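Local coordinates for protein transcriptional regulator, HTH_3 family (Vibrio cholerae, PDB 1Y9Q) that probably regulates transcription by binding DNA through a helix-turn-helix domain, and holds zinc and D-methionine in its cupin domain, at residues H93-Y98 / I106-L111; T102-F107 / I176-R181; G125-I130 / H153-S158. One frame throughout, in Å; residues are numbered along the deposited sequence.

The three contacts lie in one antiparallel sheet, in the strand order 90-99, 104-111, 171-178, 127-134, 153-157. Contact 1 pairs the first two strands as a hairpin, contact 2 continues across the shared strand 104-111 to strand 171-178, and contact 3 joins the remaining two. Contacts 1 and 2 share Ile106 and Phe107, with centres about 11 Å apart; contacts 2 and 3, about 10 Å apart between centres, meet through Ala178 beside Ile127 and Ile176 beside Tyr129. Along the chain, contact 1 closes first and contact 3 nests within the loop closed by contact 2. All three reach D-methionine: the sheet walls its pocket, and helix 53-63 adds Ile53 and Trp57.

Contact 1: residues H93-Y98 / I106-L111; sequences HTLFPY and IFEITL. With MED (D-methionine), chain C.
The Phe107 ring meets Thr94 at its edge: Thr94 OG1 sits in the ring plane, 3.4 Å from Phe107 CD1, and the two side chains run alongside each other. Over one face of the same ring lies the D-methionine methyl CE, 3.4 Å from Phe107 CD2 and displaced toward the rim. Chi1 of -49° sets the Phe107 ring anti to its own carbonyl carbon, on the pocket side of the sheet with Thr94. The imidazole of His93 has Leu95 CD2 over one face, toward the rim, while Glu108 CB approaches it obliquely. On this second side of the sheet the Phe96 ring lies beside Ile106, with Phe96 CD2 3.8 Å from Ile106 CD1. The backbone is an antiparallel hairpin between strands 90-99 and 104-111, interrupted by a classic beta bulge: Leu95 and Phe96 both face Ile106. Ile106 O consequently takes two N-H groups, from Leu95 N at 2.8 Å and from Phe96 N at 3.1 Å, the latter bond being the straighter. Ile106 N returns a nearly linear bond to Phe96 O (176°). Before the bulge, His93 and Glu108 form a hydrogen-bonded pair, joined by His93 N to Glu108 O and Glu108 N to His93 O. Further along strand 104-111, Ile109 adds its CD1 to the D-methionine pocket, 3.6 Å from the ligand methyl CE.

Contact 2: residues T102-F107 / I176-R181; sequences TGLEIF and IVAYPR. With MED (D-methionine), chain C.
Glu105 and Tyr179 make the tightly held polar part of this contact: Tyr179 OH donates to Glu105 OE2 at 2.5 Å. The hydroxyl arrives on the syn side of the carboxylate, 32° out of its plane, and the carboxylate and ring planes stand 81° apart. An extended Glu105 chain, with CG anti to the backbone N (chi1 -160°), carries the acid out to that hydroxyl. Ser68 OG bonds the other oxygen, OE1, so both oxygens of this buried acid have partners. Gly103 O and Glu105 CB lie in the plane of the Tyr179 ring at its edge, and Tyr179 N gives Gly103 O a nearly straight bond of 2.9 Å. Val177, buried like Glu105 and Phe107, packs on the same side of the sheet, its CG2 4.1 Å from Phe107 CE2 at the rim of that ring, and Trp57 of helix 53-63 covers this side.

The opposite face of the sheet is partly exposed. There Leu104 CD2 rests on Ala178 CB at 3.5 Å. Ile106 and Ile176 run alongside each other, Ile106 CG1 lying 4.1 Å from Ile176 CG1. The loose part is the exposed end, where Arg181 lays one guanidinium face over Thr102 O, offset toward the rim, while its NH1 bonds Asp101 O. Thr102 OG1 accepts from Leu104 N, forming an ST turn. Two backbone bonds between Glu105 and Val177 set the antiparallel register in which strand 104-111 meets strand 171-178, a pairing within the cupin beta-sheet whose Phe107 and Val177 side chains approach the bound D-methionine.

Contact 3: residues G125-I130 / H153-S158; sequences GVIEYI and HIRFFS. With ZN (zinc ion), chain B; MED (D-methionine), chain C.
Four backbone bonds join Glu128 to Phe156 and Ile130 to Ile154, two for each hydrogen-bonded pair of an antiparallel sheet. Ile130 N to Ile154 O is the shortest at 2.8 Å. At the end of strand 153-157, Val126 O is gripped twice by Ser158: the backbone N comes in tilted only slightly from the carbonyl plane, whereas Ser158 OG, 2.8 Å from Val126 O, stands above the plane, 75° out of it.

The CH-pi contacts fall on both faces of the sheet. Glu128 CB lies over the Phe156 ring, 4.1 Å from its centroid; chi1 of 63° places that ring between the backbone N and carbonyl carbon of Phe156, turned toward Glu128. Ile130 CG1 comes to the edge of the same ring. On the other face, Arg155 CB covers one face of Tyr129, and the Arg155 chain continues alongside the ring to a weak hydrogen bond from NH1 to Tyr129 OH. The guanidinium is turned 71° from that ring and takes Ile127 CG2 over its centre. Ile127 CG1 also packs on Phe157 CD1 at 3.7 Å, the two side chains lying side by side.

The metal contact belongs to Glu128. Its OE2 binds the zinc ion at 2.0 Å, and D-methionine chelates the ion through N at 2.2 Å and O at 2.1 Å. His122, His162 and Tyr164 complete the site. Phe156 against Glu128 CB, and Ser158 CB 3.4 Å from Glu128 OE2, form a second shell around the carboxylate arm. With an amino group and a carboxylate oxygen of the amino acid both on the metal, the chemistry is consistent with zinc taking part in recognition of this ligand in the cupin pocket.

Contact 1: residues H93-Y98 / I106-L111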
loop_
_atom_site.group_PDB
_atom_site.type_symbol
_atom_site.label_atom_id
_atom_site.label_comp_id
_atom_site.label_asym_id
_atom_site.label_seq_id
_atom_site.Cartn_x
_atom_site.Cartn_y
_atom_site.Cartn_z
ATOM N N HIS A 93 19.284 9.112 -5.152
ATOM C CA HIS A 93 20.258 9.989 -5.790
ATOM C C HIS A 93 19.488 10.852 -6.786
ATOM O O HIS A 93 19.113 10.383 -7.862
ATOM C CB HIS A 93 21.329 9.186 -6.532
ATOM C CG HIS A 93 22.361 10.040 -7.203
ATOM N ND1 HIS A 93 23.155 9.578 -8.232
ATOM C CD2 HIS A 93 22.722 11.329 -7.003
ATOM C CE1 HIS A 93 23.955 10.548 -8.638
ATOM N NE2 HIS A 93 23.711 11.622 -7.909
ATOM N N THR A 94 19.244 12.108 -6.429
ATOM C CA THR A 94 18.507 13.001 -7.317
ATOM C C THR A 94 19.385 13.468 -8.476
ATOM O O THR A 94 20.361 14.191 -8.276
ATOM C CB THR A 94 17.970 14.235 -6.553
ATOM O OG1 THR A 94 17.122 13.804 -5.480
ATOM C CG2 THR A 94 17.164 15.136 -7.490
ATOM N N LEU A 95 19.037 13.045 -9.686
ATOM C CA LEU A 95 19.787 13.429 -10.876
ATOM C C LEU A 95 19.314 14.793 -11.372
ATOM O O LEU A 95 20.116 15.634 -11.793
ATOM C CB LEU A 95 19.586 12.396 -11.990
ATOM C CG LEU A 95 19.968 10.937 -11.714
ATOM C CD1 LEU A 95 19.724 10.116 -12.970
ATOM C CD2 LEU A 95 21.427 10.848 -11.293
ATOM N N PHE A 96 18.005 15.001 -11.323
ATOM C CA PHE A 96 17.408 16.251 -11.771
ATOM C C PHE A 96 16.249 16.624 -10.860
ATOM O O PHE A 96 15.243 15.906 -10.797
ATOM C CB PHE A 96 16.877 16.109 -13.201
ATOM C CG PHE A 96 17.947 15.953 -14.241
ATOM C CD1 PHE A 96 18.588 17.068 -14.769
ATOM C CD2 PHE A 96 18.307 14.688 -14.700
ATOM C CE1 PHE A 96 19.574 16.933 -15.748
ATOM C CE2 PHE A 96 19.291 14.537 -15.679
ATOM C CZ PHE A 96 19.926 15.668 -16.203
ATOM N N PRO A 97 16.378 17.739 -10.128
ATOM C CA PRO A 97 15.310 18.184 -9.231
ATOM C C PRO A 97 14.131 18.676 -10.069
ATOM O O PRO A 97 14.305 19.057 -11.228
ATOM C CB PRO A 97 15.973 19.303 -8.439
ATOM C CG PRO A 97 16.905 19.896 -9.431
ATOM C CD PRO A 97 17.526 18.662 -10.063
ATOM N N TYR A 98 12.942 18.667 -9.478
ATOM C CA TYR A 98 11.730 19.090 -10.172
ATOM C C TYR A 98 11.885 20.376 -10.984
ATOM O O TYR A 98 12.388 21.381 -10.484
ATOM C CB TYR A 98 10.581 19.287 -9.177
ATOM C CG TYR A 98 9.293 19.679 -9.864
ATOM C CD1 TYR A 98 8.612 18.766 -10.660
ATOM C CD2 TYR A 98 8.789 20.979 -9.772
ATOM C CE1 TYR A 98 7.471 19.127 -11.356
ATOM C CE2 TYR A 98 7.636 21.355 -10.472
ATOM C CZ TYR A 98 6.988 20.420 -11.261
ATOM O OH TYR A 98 5.871 20.758 -11.982
ATOM N N ILE A 106 13.806 13.592 -11.533
ATOM C CA ILE A 106 14.481 12.333 -11.861
ATOM C C ILE A 106 15.440 11.823 -10.788
ATOM O O ILE A 106 16.349 12.537 -10.346
ATOM C CB ILE A 106 15.246 12.467 -13.194
ATOM C CG1 ILE A 106 14.277 12.915 -14.289
ATOM C CG2 ILE A 106 15.885 11.143 -13.576
ATOM C CD1 ILE A 106 14.943 13.213 -15.620
ATOM N N PHE A 107 15.240 10.566 -10.399
ATOM C CA PHE A 107 16.051 9.942 -9.363
ATOM C C PHE A 107 16.690 8.634 -9.803
ATOM O O PHE A 107 16.223 7.974 -10.731
ATOM C CB PHE A 107 15.190 9.607 -8.148
ATOM C CG PHE A 107 14.326 10.729 -7.681
ATOM C CD1 PHE A 107 14.828 11.709 -6.835
ATOM C CD2 PHE A 107 12.994 10.793 -8.071
ATOM C CE1 PHE A 107 14.011 12.739 -6.379
ATOM C CE2 PHE A 107 12.167 11.815 -7.626
ATOM C CZ PHE A 107 12.676 12.791 -6.776
ATOM N N GLU A 108 17.765 8.270 -9.110
ATOM C CA GLU A 108 18.436 6.997 -9.334
ATOM C C GLU A 108 18.292 6.361 -7.957
ATOM O O GLU A 108 18.849 6.859 -6.980
ATOM C CB GLU A 108 19.913 7.186 -9.692
ATOM C CG GLU A 108 20.591 5.876 -10.040
ATOM C CD GLU A 108 21.914 6.062 -10.752
ATOM O OE1 GLU A 108 21.922 6.634 -11.865
ATOM O OE2 GLU A 108 22.945 5.630 -10.198
ATOM N N ILE A 109 17.528 5.279 -7.880
ATOM C CA ILE A 109 17.249 4.609 -6.610
ATOM C C ILE A 109 17.956 3.271 -6.430
ATOM O O ILE A 109 17.928 2.425 -7.320
ATOM C CB ILE A 109 15.735 4.332 -6.462
ATOM C CG1 ILE A 109 14.930 5.603 -6.753
ATOM C CG2 ILE A 109 15.436 3.792 -5.073
ATOM C CD1 ILE A 109 15.357 6.794 -5.943
ATOM N N THR A 110 18.566 3.083 -5.264
ATOM C CA THR A 110 19.251 1.833 -4.948
ATOM C C THR A 110 18.533 1.139 -3.798
ATOM O O THR A 110 18.431 1.680 -2.694
ATOM C CB THR A 110 20.716 2.070 -4.536
ATOM O OG1 THR A 110 21.421 2.696 -5.612
ATOM C CG2 THR A 110 21.393 0.742 -4.196
ATOM N N LEU A 111 18.021 -0.054 -4.071
ATOM C CA LEU A 111 17.319 -0.840 -3.072
ATOM C C LEU A 111 18.276 -1.908 -2.555
ATOM O O LEU A 111 18.972 -2.557 -3.340
ATOM C CB LEU A 111 16.087 -1.502 -3.694
ATOM C CG LEU A 111 14.953 -0.572 -4.123
ATOM C CD1 LEU A 111 13.870 -1.367 -4.827
ATOM C CD2 LEU A 111 14.394 0.128 -2.901
HETATM N N MED C . 8.031 7.720 -6.585
HETATM C CA MED C . 8.773 7.537 -5.303
HETATM C C MED C . 7.949 6.712 -4.307
HETATM O O MED C . 6.820 6.273 -4.571
HETATM C CB MED C . 10.136 6.872 -5.601
HETATM C CG MED C . 11.106 6.591 -4.471
HETATM S SD MED C . 11.658 8.221 -3.884
HETATM C CE MED C . 12.508 8.863 -5.258
HETATM O OXT MED C . 8.412 6.474 -3.192
#

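Contact 2: residues T102-F107 / I176-R181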
loop_
_atom_site.group_PDB
_atom_site.type_symbol
_atom_site.label_atom_id
_atom_site.label_comp_id
_atom_site.label_asym_id
_atom_site.label_seq_id
_atom_site.Cartn_x
_atom_site.Cartn_y
_atom_site.Cartn_z
ATOM N N THR A 102 9.152 21.083 -17.679
ATOM C CA THR A 102 8.941 19.737 -18.208
ATOM C C THR A 102 8.083 18.916 -17.251
ATOM O O THR A 102 7.548 17.867 -17.624
ATOM C CB THR A 102 10.265 18.994 -18.365
ATOM O OG1 THR A 102 10.880 18.880 -17.080
ATOM C CG2 THR A 102 11.200 19.737 -19.317
ATOM N N GLY A 103 7.978 19.395 -16.015
ATOM C CA GLY A 103 7.215 18.696 -14.996
ATOM C C GLY A 103 7.948 17.462 -14.485
ATOM O O GLY A 103 7.351 16.620 -13.813
ATOM N N LEU A 104 9.247 17.364 -14.770
ATOM C CA LEU A 104 10.018 16.199 -14.357
ATOM C C LEU A 104 10.915 16.307 -13.130
ATOM O O LEU A 104 11.529 17.339 -12.853
ATOM C CB LEU A 104 10.899 15.699 -15.507
ATOM C CG LEU A 104 10.274 15.455 -16.877
ATOM C CD1 LEU A 104 11.318 14.783 -17.765
ATOM C CD2 LEU A 104 9.015 14.589 -16.749
ATOM N N GLU A 105 10.999 15.183 -12.434
ATOM C CA GLU A 105 11.816 15.007 -11.245
ATOM C C GLU A 105 12.476 13.660 -11.540
ATOM O O GLU A 105 11.771 12.688 -11.787
ATOM C CB GLU A 105 10.894 14.900 -10.039
ATOM C CG GLU A 105 11.533 15.189 -8.732
ATOM C CD GLU A 105 10.499 15.452 -7.665
ATOM O OE1 GLU A 105 10.624 16.482 -6.987
ATOM O OE2 GLU A 105 9.566 14.633 -7.506
ATOM N N ILE A 106 13.806 13.592 -11.533
ATOM C CA ILE A 106 14.481 12.333 -11.861
ATOM C C ILE A 106 15.440 11.823 -10.788
ATOM O O ILE A 106 16.349 12.537 -10.346
ATOM C CB ILE A 106 15.246 12.467 -13.194
ATOM C CG1 ILE A 106 14.277 12.915 -14.289
ATOM C CG2 ILE A 106 15.885 11.143 -13.576
ATOM C CD1 ILE A 106 14.943 13.213 -15.620
ATOM N N PHE A 107 15.240 10.566 -10.399
ATOM C CA PHE A 107 16.051 9.942 -9.363
ATOM C C PHE A 107 16.690 8.634 -9.803
ATOM O O PHE A 107 16.223 7.974 -10.731
ATOM C CB PHE A 107 15.190 9.607 -8.148
ATOM C CG PHE A 107 14.326 10.729 -7.681
ATOM C CD1 PHE A 107 14.828 11.709 -6.835
ATOM C CD2 PHE A 107 12.994 10.793 -8.071
ATOM C CE1 PHE A 107 14.011 12.739 -6.379
ATOM C CE2 PHE A 107 12.167 11.815 -7.626
ATOM C CZ PHE A 107 12.676 12.791 -6.776
ATOM N N ILE A 176 11.700 8.253 -13.138
ATOM C CA ILE A 176 11.306 9.568 -13.634
ATOM C C ILE A 176 9.885 9.803 -13.129
ATOM O O ILE A 176 8.997 8.990 -13.387
ATOM C CB ILE A 176 11.279 9.614 -15.179
ATOM C CG1 ILE A 176 12.692 9.458 -15.736
ATOM C CG2 ILE A 176 10.644 10.914 -15.653
ATOM C CD1 ILE A 176 12.716 9.262 -17.239
ATOM N N VAL A 177 9.669 10.895 -12.400
ATOM C CA VAL A 177 8.330 11.210 -11.899
ATOM C C VAL A 177 7.846 12.442 -12.664
ATOM O O VAL A 177 8.414 13.528 -12.534
ATOM C CB VAL A 177 8.352 11.510 -10.385
ATOM C CG1 VAL A 177 6.951 11.825 -9.892
ATOM C CG2 VAL A 177 8.920 10.312 -9.632
ATOM N N ALA A 178 6.809 12.260 -13.478
ATOM C CA ALA A 178 6.275 13.343 -14.297
ATOM C C ALA A 178 4.952 13.863 -13.754
ATOM O O ALA A 178 3.958 13.128 -13.667
ATOM C CB ALA A 178 6.108 12.867 -15.735
ATOM N N TYR A 179 4.946 15.140 -13.399
ATOM C CA TYR A 179 3.759 15.785 -12.846
ATOM C C TYR A 179 2.937 16.485 -13.924
ATOM O O TYR A 179 3.484 17.035 -14.870
ATOM C CB TYR A 179 4.179 16.809 -11.796
ATOM C CG TYR A 179 4.940 16.229 -10.629
ATOM C CD1 TYR A 179 4.304 15.988 -9.418
ATOM C CD2 TYR A 179 6.307 15.953 -10.725
ATOM C CE1 TYR A 179 5.000 15.495 -8.325
ATOM C CE2 TYR A 179 7.021 15.453 -9.626
ATOM C CZ TYR A 179 6.353 15.232 -8.429
ATOM O OH TYR A 179 7.033 14.775 -7.326
ATOM N N PRO A 180 1.605 16.476 -13.785
ATOM C CA PRO A 180 0.726 17.122 -14.766
ATOM C C PRO A 180 1.122 18.581 -14.982
ATOM O O PRO A 180 1.435 19.289 -14.027
ATOM C CB PRO A 180 -0.656 16.997 -14.126
ATOM C CG PRO A 180 -0.555 15.739 -13.338
ATOM C CD PRO A 180 0.818 15.844 -12.709
ATOM N N ARG A 181 1.119 19.023 -16.235
ATOM C CA ARG A 181 1.469 20.403 -16.547
ATOM C C ARG A 181 0.237 21.222 -16.887
ATOM O O ARG A 181 -0.137 22.122 -16.135
ATOM C CB ARG A 181 2.466 20.465 -17.709
ATOM C CG ARG A 181 3.925 20.369 -17.276
ATOM C CD ARG A 181 4.874 20.640 -18.435
ATOM N NE ARG A 181 4.846 19.587 -19.448
ATOM C CZ ARG A 181 5.551 19.618 -20.577
ATOM N NH1 ARG A 181 6.341 20.650 -20.843
ATOM N NH2 ARG A 181 5.475 18.614 -21.438
HETATM N N MED C . 8.031 7.720 -6.585
HETATM C CA MED C . 8.773 7.537 -5.303
HETATM C C MED C . 7.949 6.712 -4.307
HETATM O O MED C . 6.820 6.273 -4.571
HETATM C CB MED C . 10.136 6.872 -5.601
HETATM C CG MED C . 11.106 6.591 -4.471
HETATM S SD MED C . 11.658 8.221 -3.884
HETATM C CE MED C . 12.508 8.863 -5.258
HETATM O OXT MED C . 8.412 6.474 -3.192
#

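Contact 3: residues G125-I130 / H153-S158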
loop_
_atom_site.group_PDB
_atom_site.type_symbol
_atom_site.label_atom_id
_atom_site.label_comp_id
_atom_site.label_asym_id
_atom_site.label_seq_id
_atom_site.Cartn_x
_atom_site.Cartn_y
_atom_site.Cartn_z
ATOM N N GLY A 125 -2.908 12.203 -11.806
ATOM C CA GLY A 125 -2.206 12.399 -13.060
ATOM C C GLY A 125 -0.696 12.252 -13.025
ATOM O O GLY A 125 -0.058 12.334 -14.072
ATOM N N VAL A 126 -0.110 12.041 -11.852
ATOM C CA VAL A 126 1.344 11.884 -11.799
ATOM C C VAL A 126 1.706 10.538 -12.416
ATOM O O VAL A 126 1.119 9.514 -12.073
ATOM C CB VAL A 126 1.876 11.950 -10.355
ATOM C CG1 VAL A 126 3.374 11.683 -10.343
ATOM C CG2 VAL A 126 1.591 13.322 -9.773
ATOM N N ILE A 127 2.674 10.553 -13.326
ATOM C CA ILE A 127 3.104 9.347 -14.030
ATOM C C ILE A 127 4.561 8.991 -13.715
ATOM O O ILE A 127 5.409 9.872 -13.578
ATOM C CB ILE A 127 2.929 9.561 -15.559
ATOM C CG1 ILE A 127 1.435 9.646 -15.892
ATOM C CG2 ILE A 127 3.635 8.456 -16.351
ATOM C CD1 ILE A 127 1.140 10.164 -17.293
ATOM N N GLU A 128 4.853 7.700 -13.585
ATOM C CA GLU A 128 6.224 7.279 -13.305
ATOM C C GLU A 128 6.788 6.375 -14.379
ATOM O O GLU A 128 6.061 5.576 -14.977
ATOM C CB GLU A 128 6.312 6.545 -11.963
ATOM C CG GLU A 128 6.262 7.453 -10.759
ATOM C CD GLU A 128 6.526 6.710 -9.465
ATOM O OE1 GLU A 128 7.495 5.926 -9.416
ATOM O OE2 GLU A 128 5.770 6.916 -8.500
ATOM N N TYR A 129 8.092 6.526 -14.613
ATOM C CA TYR A 129 8.846 5.716 -15.561
ATOM C C TYR A 129 9.901 4.989 -14.732
ATOM O O TYR A 129 10.471 5.567 -13.804
ATOM C CB TYR A 129 9.574 6.584 -16.586
ATOM C CG TYR A 129 8.685 7.238 -17.607
ATOM C CD1 TYR A 129 8.602 6.734 -18.905
ATOM C CD2 TYR A 129 7.940 8.373 -17.288
ATOM C CE1 TYR A 129 7.801 7.341 -19.864
ATOM C CE2 TYR A 129 7.127 8.989 -18.244
ATOM C CZ TYR A 129 7.067 8.468 -19.529
ATOM O OH TYR A 129 6.287 9.070 -20.487
ATOM N N ILE A 130 10.163 3.733 -15.081
ATOM C CA ILE A 130 11.150 2.923 -14.375
ATOM C C ILE A 130 12.086 2.268 -15.388
ATOM O O ILE A 130 11.635 1.740 -16.405
ATOM C CB ILE A 130 10.471 1.780 -13.568
ATOM C CG1 ILE A 130 9.476 2.347 -12.552
ATOM C CG2 ILE A 130 11.527 0.938 -12.874
ATOM C CD1 ILE A 130 10.109 3.084 -11.393
ATOM N N HIS A 153 12.125 -1.896 -18.732
ATOM C CA HIS A 153 11.516 -0.634 -18.342
ATOM C C HIS A 153 10.006 -0.702 -18.416
ATOM O O HIS A 153 9.447 -1.589 -19.052
ATOM C CB HIS A 153 12.025 0.459 -19.275
ATOM C CG HIS A 153 11.999 0.064 -20.717
ATOM N ND1 HIS A 153 10.836 0.022 -21.459
ATOM C CD2 HIS A 153 12.983 -0.370 -21.540
ATOM C CE1 HIS A 153 11.107 -0.419 -22.674
ATOM N NE2 HIS A 153 12.405 -0.665 -22.748
ATOM N N ILE A 154 9.349 0.245 -17.761
ATOM C CA ILE A 154 7.894 0.280 -17.757
ATOM C C ILE A 154 7.444 1.627 -17.206
ATOM O O ILE A 154 8.211 2.309 -16.526
ATOM C CB ILE A 154 7.348 -0.854 -16.853
ATOM C CG1 ILE A 154 5.883 -1.152 -17.179
ATOM C CG2 ILE A 154 7.492 -0.462 -15.385
ATOM C CD1 ILE A 154 5.348 -2.374 -16.445
ATOM N N ARG A 155 6.218 2.027 -17.528
ATOM C CA ARG A 155 5.676 3.264 -16.984
ATOM C C ARG A 155 4.278 2.965 -16.484
ATOM O O ARG A 155 3.636 2.018 -16.947
ATOM C CB ARG A 155 5.656 4.400 -18.021
ATOM C CG ARG A 155 4.920 4.129 -19.320
ATOM C CD ARG A 155 4.471 5.452 -19.956
ATOM N NE ARG A 155 3.169 5.866 -19.437
ATOM C CZ ARG A 155 2.589 7.037 -19.686
ATOM N NH1 ARG A 155 3.193 7.943 -20.443
ATOM N NH2 ARG A 155 1.378 7.283 -19.208
ATOM N N PHE A 156 3.808 3.759 -15.530
ATOM C CA PHE A 156 2.484 3.540 -14.969
ATOM C C PHE A 156 1.932 4.802 -14.327
ATOM O O PHE A 156 2.680 5.728 -14.011
ATOM C CB PHE A 156 2.553 2.420 -13.922
ATOM C CG PHE A 156 3.417 2.746 -12.733
ATOM C CD1 PHE A 156 2.860 3.283 -11.571
ATOM C CD2 PHE A 156 4.790 2.513 -12.771
ATOM C CE1 PHE A 156 3.660 3.581 -10.464
ATOM C CE2 PHE A 156 5.595 2.808 -11.674
ATOM C CZ PHE A 156 5.032 3.341 -10.518
ATOM N N PHE A 157 0.616 4.840 -14.153
ATOM C CA PHE A 157 -0.023 5.976 -13.509
ATOM C C PHE A 157 0.200 5.741 -12.023
ATOM O O PHE A 157 -0.243 4.731 -11.476
ATOM C CB PHE A 157 -1.513 6.005 -13.854
ATOM C CG PHE A 157 -1.781 6.337 -15.290
ATOM C CD1 PHE A 157 -1.652 7.644 -15.747
ATOM C CD2 PHE A 157 -2.111 5.337 -16.200
ATOM C CE1 PHE A 157 -1.843 7.953 -17.094
ATOM C CE2 PHE A 157 -2.304 5.633 -17.549
ATOM C CZ PHE A 157 -2.169 6.945 -17.995
ATOM N N SER A 158 0.905 6.669 -11.379
ATOM C CA SER A 158 1.239 6.542 -9.968
ATOM C C SER A 158 0.224 7.094 -8.981
ATOM O O SER A 158 0.462 7.057 -7.768
ATOM C CB SER A 158 2.604 7.186 -9.693
ATOM O OG SER A 158 2.557 8.596 -9.866
HETATM ZN ZN ZN B . 6.134 6.565 -6.513
HETATM N N MED C . 8.031 7.720 -6.585
HETATM C CA MED C . 8.773 7.537 -5.303
HETATM C C MED C . 7.949 6.712 -4.307
HETATM O O MED C . 6.820 6.273 -4.571
HETATM C CB MED C . 10.136 6.872 -5.601
HETATM C CG MED C . 11.106 6.591 -4.471
HETATM S SD MED C . 11.658 8.221 -3.884
HETATM C CE MED C . 12.508 8.863 -5.258
HETATM O OXT MED C . 8.412 6.474 -3.192
#